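Local atomic coordinates of formate-dependent phosphoribosylglycinamide formyltransferase (Mycobacterium tuberculosis H37Rv, PDB entry 6KHR), a protein that is an enzyme of the ATP-grasp superfamily, built around an ATP-grasp domain. Residues Leu265-Ala277 / Val292-Ala304. Numbering follows the deposited sequence.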
loop_
_atom_site.group_PDB
_atom_site.type_symbol
_atom_site.label_atom_id
_atom_site.label_comp_id
_atom_site.label_asym_id
_atom_site.label_seq_id
_atom_site.Cartn_x
_atom_site.Cartn_y
_atom_site.Cartn_z
ATOM N N LEU A 265 6.834 -25.145 5.445
ATOM C CA LEU A 265 7.200 -25.872 6.641
ATOM C C LEU A 265 6.470 -27.205 6.643
ATOM O O LEU A 265 5.377 -27.341 6.078
ATOM C CB LEU A 265 6.856 -25.075 7.904
ATOM C CG LEU A 265 7.504 -23.696 8.007
ATOM C CD1 LEU A 265 7.032 -22.981 9.243
ATOM C CD2 LEU A 265 9.010 -23.857 8.042
ATOM N N SER A 266 7.077 -28.192 7.287
ATOM C CA SER A 266 6.369 -29.440 7.520
ATOM C C SER A 266 5.203 -29.207 8.469
ATOM O O SER A 266 5.167 -28.239 9.241
ATOM C CB SER A 266 7.321 -30.494 8.093
ATOM O OG SER A 266 8.097 -29.944 9.135
ATOM N N THR A 267 4.235 -30.119 8.416
ATOM C CA THR A 267 3.154 -30.075 9.393
ATOM C C THR A 267 3.698 -29.936 10.817
ATOM O O THR A 267 3.257 -29.065 11.574
ATOM C CB THR A 267 2.285 -31.318 9.261
ATOM O OG1 THR A 267 3.148 -32.457 9.144
ATOM C CG2 THR A 267 1.430 -31.233 8.028
ATOM N N ALA A 268 4.670 -30.770 11.202
ATOM C CA ALA A 268 5.141 -30.686 12.586
ATOM C C ALA A 268 5.839 -29.358 12.837
ATOM O O ALA A 268 5.634 -28.727 13.886
ATOM C CB ALA A 268 6.054 -31.868 12.941
ATOM N N ALA A 269 6.614 -28.886 11.861
ATOM C CA ALA A 269 7.258 -27.588 12.023
ATOM C C ALA A 269 6.227 -26.467 12.095
ATOM O O ALA A 269 6.346 -25.561 12.930
ATOM C CB ALA A 269 8.262 -27.334 10.899
ATOM N N LEU A 270 5.197 -26.525 11.255
ATOM C CA LEU A 270 4.211 -25.444 11.263
ATOM C C LEU A 270 3.367 -25.478 12.527
ATOM O O LEU A 270 3.011 -24.424 13.062
ATOM C CB LEU A 270 3.325 -25.509 10.016
ATOM C CG LEU A 270 2.305 -24.380 9.854
ATOM C CD1 LEU A 270 2.945 -23.071 9.391
ATOM C CD2 LEU A 270 1.241 -24.794 8.906
ATOM N N ASP A 271 3.048 -26.677 13.033
ATOM C CA ASP A 271 2.313 -26.778 14.297
ATOM C C ASP A 271 3.122 -26.184 15.437
ATOM O O ASP A 271 2.605 -25.402 16.243
ATOM C CB ASP A 271 1.958 -28.234 14.610
ATOM C CG ASP A 271 1.045 -28.851 13.563
ATOM O OD1 ASP A 271 0.175 -28.135 13.025
ATOM O OD2 ASP A 271 1.204 -30.057 13.270
ATOM N N ALA A 272 4.406 -26.539 15.511
ATOM C CA ALA A 272 5.280 -25.942 16.513
ATOM C C ALA A 272 5.291 -24.418 16.402
ATOM O O ALA A 272 5.183 -23.712 17.409
ATOM C CB ALA A 272 6.700 -26.500 16.357
ATOM N N ALA A 273 5.439 -23.897 15.179
ATOM C CA ALA A 273 5.608 -22.460 14.993
ATOM C C ALA A 273 4.368 -21.693 15.441
ATOM O O ALA A 273 4.468 -20.721 16.191
ATOM C CB ALA A 273 5.945 -22.143 13.528
ATOM N N LYS A 274 3.187 -22.110 14.973
ATOM C CA LYS A 274 1.952 -21.482 15.425
ATOM C C LYS A 274 1.864 -21.510 16.944
ATOM O O LYS A 274 1.543 -20.503 17.591
ATOM C CB LYS A 274 0.747 -22.193 14.813
ATOM C CG LYS A 274 0.345 -21.724 13.406
ATOM C CD LYS A 274 -1.113 -22.116 13.141
ATOM C CE LYS A 274 -1.498 -22.089 11.672
ATOM N NZ LYS A 274 -2.836 -22.738 11.455
ATOM N N SER A 275 2.168 -22.669 17.526
ATOM C CA SER A 275 2.062 -22.835 18.967
ATOM C C SER A 275 2.939 -21.820 19.702
ATOM O O SER A 275 2.457 -21.068 20.562
ATOM C CB SER A 275 2.441 -24.266 19.328
ATOM O OG SER A 275 1.971 -24.603 20.599
ATOM N N ILE A 276 4.224 -21.763 19.334
ATOM C CA ILE A 276 5.180 -20.821 19.930
ATOM C C ILE A 276 4.746 -19.376 19.697
ATOM O O ILE A 276 4.683 -18.569 20.638
ATOM C CB ILE A 276 6.590 -21.055 19.357
ATOM C CG1 ILE A 276 7.139 -22.403 19.786
ATOM C CG2 ILE A 276 7.518 -19.896 19.702
ATOM C CD1 ILE A 276 8.376 -22.814 19.009
ATOM N N ALA A 277 4.497 -19.018 18.430
ATOM C CA ALA A 277 4.020 -17.675 18.103
ATOM C C ALA A 277 2.802 -17.299 18.947
ATOM O O ALA A 277 2.776 -16.233 19.577
ATOM C CB ALA A 277 3.696 -17.575 16.611
ATOM N N VAL A 292 7.146 -12.569 15.238
ATOM C CA VAL A 292 7.753 -13.561 16.116
ATOM C C VAL A 292 8.861 -14.229 15.336
ATOM O O VAL A 292 8.613 -14.822 14.276
ATOM C CB VAL A 292 6.739 -14.590 16.626
ATOM C CG1 VAL A 292 7.459 -15.739 17.280
ATOM C CG2 VAL A 292 5.810 -13.953 17.591
ATOM N N GLU A 293 10.076 -14.141 15.859
ATOM C CA GLU A 293 11.241 -14.648 15.162
ATOM C C GLU A 293 11.535 -16.077 15.587
ATOM O O GLU A 293 11.602 -16.377 16.787
ATOM C CB GLU A 293 12.441 -13.736 15.407
ATOM C CG GLU A 293 12.325 -12.408 14.670
ATOM C CD GLU A 293 12.111 -12.576 13.156
ATOM O OE1 GLU A 293 11.565 -11.648 12.519
ATOM O OE2 GLU A 293 12.493 -13.626 12.593
ATOM N N LEU A 294 11.700 -16.957 14.596
ATOM C CA LEU A 294 11.974 -18.368 14.832
ATOM C C LEU A 294 13.140 -18.856 13.970
ATOM O O LEU A 294 13.467 -18.290 12.925
ATOM C CB LEU A 294 10.739 -19.241 14.563
ATOM C CG LEU A 294 9.408 -18.791 15.139
ATOM C CD1 LEU A 294 8.318 -19.692 14.615
ATOM C CD2 LEU A 294 9.481 -18.864 16.631
ATOM N N MET A 295 13.764 -19.923 14.455
ATOM C CA MET A 295 14.824 -20.660 13.784
ATOM C C MET A 295 14.337 -22.080 13.558
ATOM O O MET A 295 13.773 -22.696 14.459
ATOM C CB MET A 295 16.109 -20.670 14.624
ATOM C CG MET A 295 16.655 -19.284 14.909
ATOM S SD MET A 295 18.066 -19.282 16.039
ATOM C CE MET A 295 17.261 -19.134 17.632
ATOM N N ILE A 296 14.551 -22.605 12.362
ATOM C CA ILE A 296 13.944 -23.863 11.948
ATOM C C ILE A 296 15.014 -24.763 11.365
ATOM O O ILE A 296 15.853 -24.322 10.572
ATOM C CB ILE A 296 12.802 -23.645 10.929
ATOM C CG1 ILE A 296 11.819 -22.614 11.495
ATOM C CG2 ILE A 296 12.089 -24.980 10.585
ATOM C CD1 ILE A 296 10.417 -22.789 11.049
ATOM N N ASN A 297 14.981 -26.014 11.764
ATOM C CA ASN A 297 15.853 -27.044 11.250
ATOM C C ASN A 297 14.971 -28.282 11.121
ATOM O O ASN A 297 14.830 -29.058 12.053
ATOM C CB ASN A 297 17.046 -27.277 12.163
ATOM C CG ASN A 297 18.101 -28.164 11.519
ATOM O OD1 ASN A 297 18.040 -28.468 10.322
ATOM N ND2 ASN A 297 19.079 -28.584 12.313
ATOM N N GLY A 298 14.329 -28.432 9.970
ATOM C CA GLY A 298 13.441 -29.553 9.733
ATOM C C GLY A 298 12.252 -29.567 10.658
ATOM O O GLY A 298 11.295 -28.820 10.488
ATOM N N ASP A 299 12.276 -30.406 11.685
ATOM C CA ASP A 299 11.159 -30.501 12.656
ATOM C C ASP A 299 11.351 -29.558 13.836
ATOM O O ASP A 299 10.398 -29.348 14.508
ATOM C CB ASP A 299 11.240 -31.766 13.504
ATOM C CG ASP A 299 11.135 -33.070 12.773
ATOM O OD1 ASP A 299 11.950 -33.305 11.929
ATOM O OD2 ASP A 299 10.268 -33.833 13.091
ATOM N N GLU A 300 12.560 -29.094 14.114
ATOM C CA GLU A 300 12.745 -28.289 15.333
ATOM C C GLU A 300 12.510 -26.813 15.108
ATOM O O GLU A 300 13.021 -26.314 14.169
ATOM C CB GLU A 300 14.149 -28.540 15.851
ATOM C CG GLU A 300 14.528 -29.982 15.753
ATOM C CD GLU A 300 13.845 -30.816 16.810
ATOM O OE1 GLU A 300 14.125 -31.997 16.906
ATOM O OE2 GLU A 300 13.049 -30.252 17.530
ATOM N N VAL A 301 11.788 -26.180 16.023
ATOM C CA VAL A 301 11.532 -24.755 15.951
ATOM C C VAL A 301 12.014 -24.123 17.244
ATOM O O VAL A 301 11.745 -24.644 18.334
ATOM C CB VAL A 301 10.046 -24.465 15.697
ATOM C CG1 VAL A 301 9.805 -22.957 15.597
ATOM C CG2 VAL A 301 9.612 -25.181 14.412
ATOM N N TYR A 302 12.760 -23.033 17.117
ATOM C CA TYR A 302 13.300 -22.309 18.250
ATOM C C TYR A 302 12.762 -20.891 18.253
ATOM O O TYR A 302 12.686 -20.232 17.214
ATOM C CB TYR A 302 14.819 -22.264 18.222
ATOM C CG TYR A 302 15.478 -23.616 18.207
ATOM C CD1 TYR A 302 15.730 -24.278 17.008
ATOM C CD2 TYR A 302 15.870 -24.225 19.377
ATOM C CE1 TYR A 302 16.355 -25.516 16.988
ATOM C CE2 TYR A 302 16.492 -25.457 19.372
ATOM C CZ TYR A 302 16.736 -26.100 18.175
ATOM O OH TYR A 302 17.360 -27.328 18.177
ATOM N N PHE A 303 12.381 -20.440 19.429
ATOM C CA PHE A 303 12.088 -19.036 19.633
ATOM C C PHE A 303 13.383 -18.234 19.623
ATOM O O PHE A 303 14.329 -18.576 20.331
ATOM C CB PHE A 303 11.356 -18.849 20.960
ATOM C CG PHE A 303 11.117 -17.428 21.290
ATOM C CD1 PHE A 303 10.097 -16.723 20.644
ATOM C CD2 PHE A 303 11.930 -16.769 22.204
ATOM C CE1 PHE A 303 9.860 -15.394 20.938
ATOM C CE2 PHE A 303 11.713 -15.444 22.499
ATOM C CZ PHE A 303 10.664 -14.749 21.870
ATOM N N ALA A 304 13.422 -17.165 18.841
ATOM C CA ALA A 304 14.563 -16.260 18.936
ATOM C C ALA A 304 14.205 -14.880 19.453
ATOM O O ALA A 304 14.985 -14.307 20.219
ATOM C CB ALA A 304 15.258 -16.111 17.583
HETATM O O HOH W 1 10.144 -27.957 7.562
#
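A chi1 of -179° turns Val-301 CG1 away from its own amide nitrogen, and a chi1 of -67° swings Ile-276 CG1 beside its backbone N; the two branched side chains then meet obliquely, Ile-276 CD1 lying 3.7 Å from Val-301 CG1. The second valine methyl faces the other way along the helix, where Val-301 CG2 comes within 3.7 Å of Ala-272 CB and also packs against the carbonyl oxygen of Ala-269. Ile-276 CG2 meets Leu-294 CD2 at 3.8 Å, the two side chains sliding past each other in opposite directions, and also approaches Phe-303 CB. The other leucine methyl, Leu-294 CD1, rests 3.6 Å from Ala-273 CB. Ala-269, Ala-272, Ala-273 and Ala-277 offer the hairpin just methyl groups, Ile-276 being the one large helix side chain there; the axis of helix segment 267-277 approaches that of strand 300-304 to 7.9 Å, inclined by 19°. Near the helix start, Leu-265 crosses Ile-296 at about a right angle, Leu-265 CD2 lying 3.5 Å from Ile-296 CD1. There Ser-266, the N-cap residue, accepts from Ala-269 N through OG, while a water accepts from Ser-266 N and donates to Gly-298 O in the type II' turn. Helix 267-284 thus covers one face of the large antiparallel sheet at its edge hairpin, strands 288-297 and 300-307, within the ATP-grasp region, and reaches Met-228 of strand 224-235 through Ala-273.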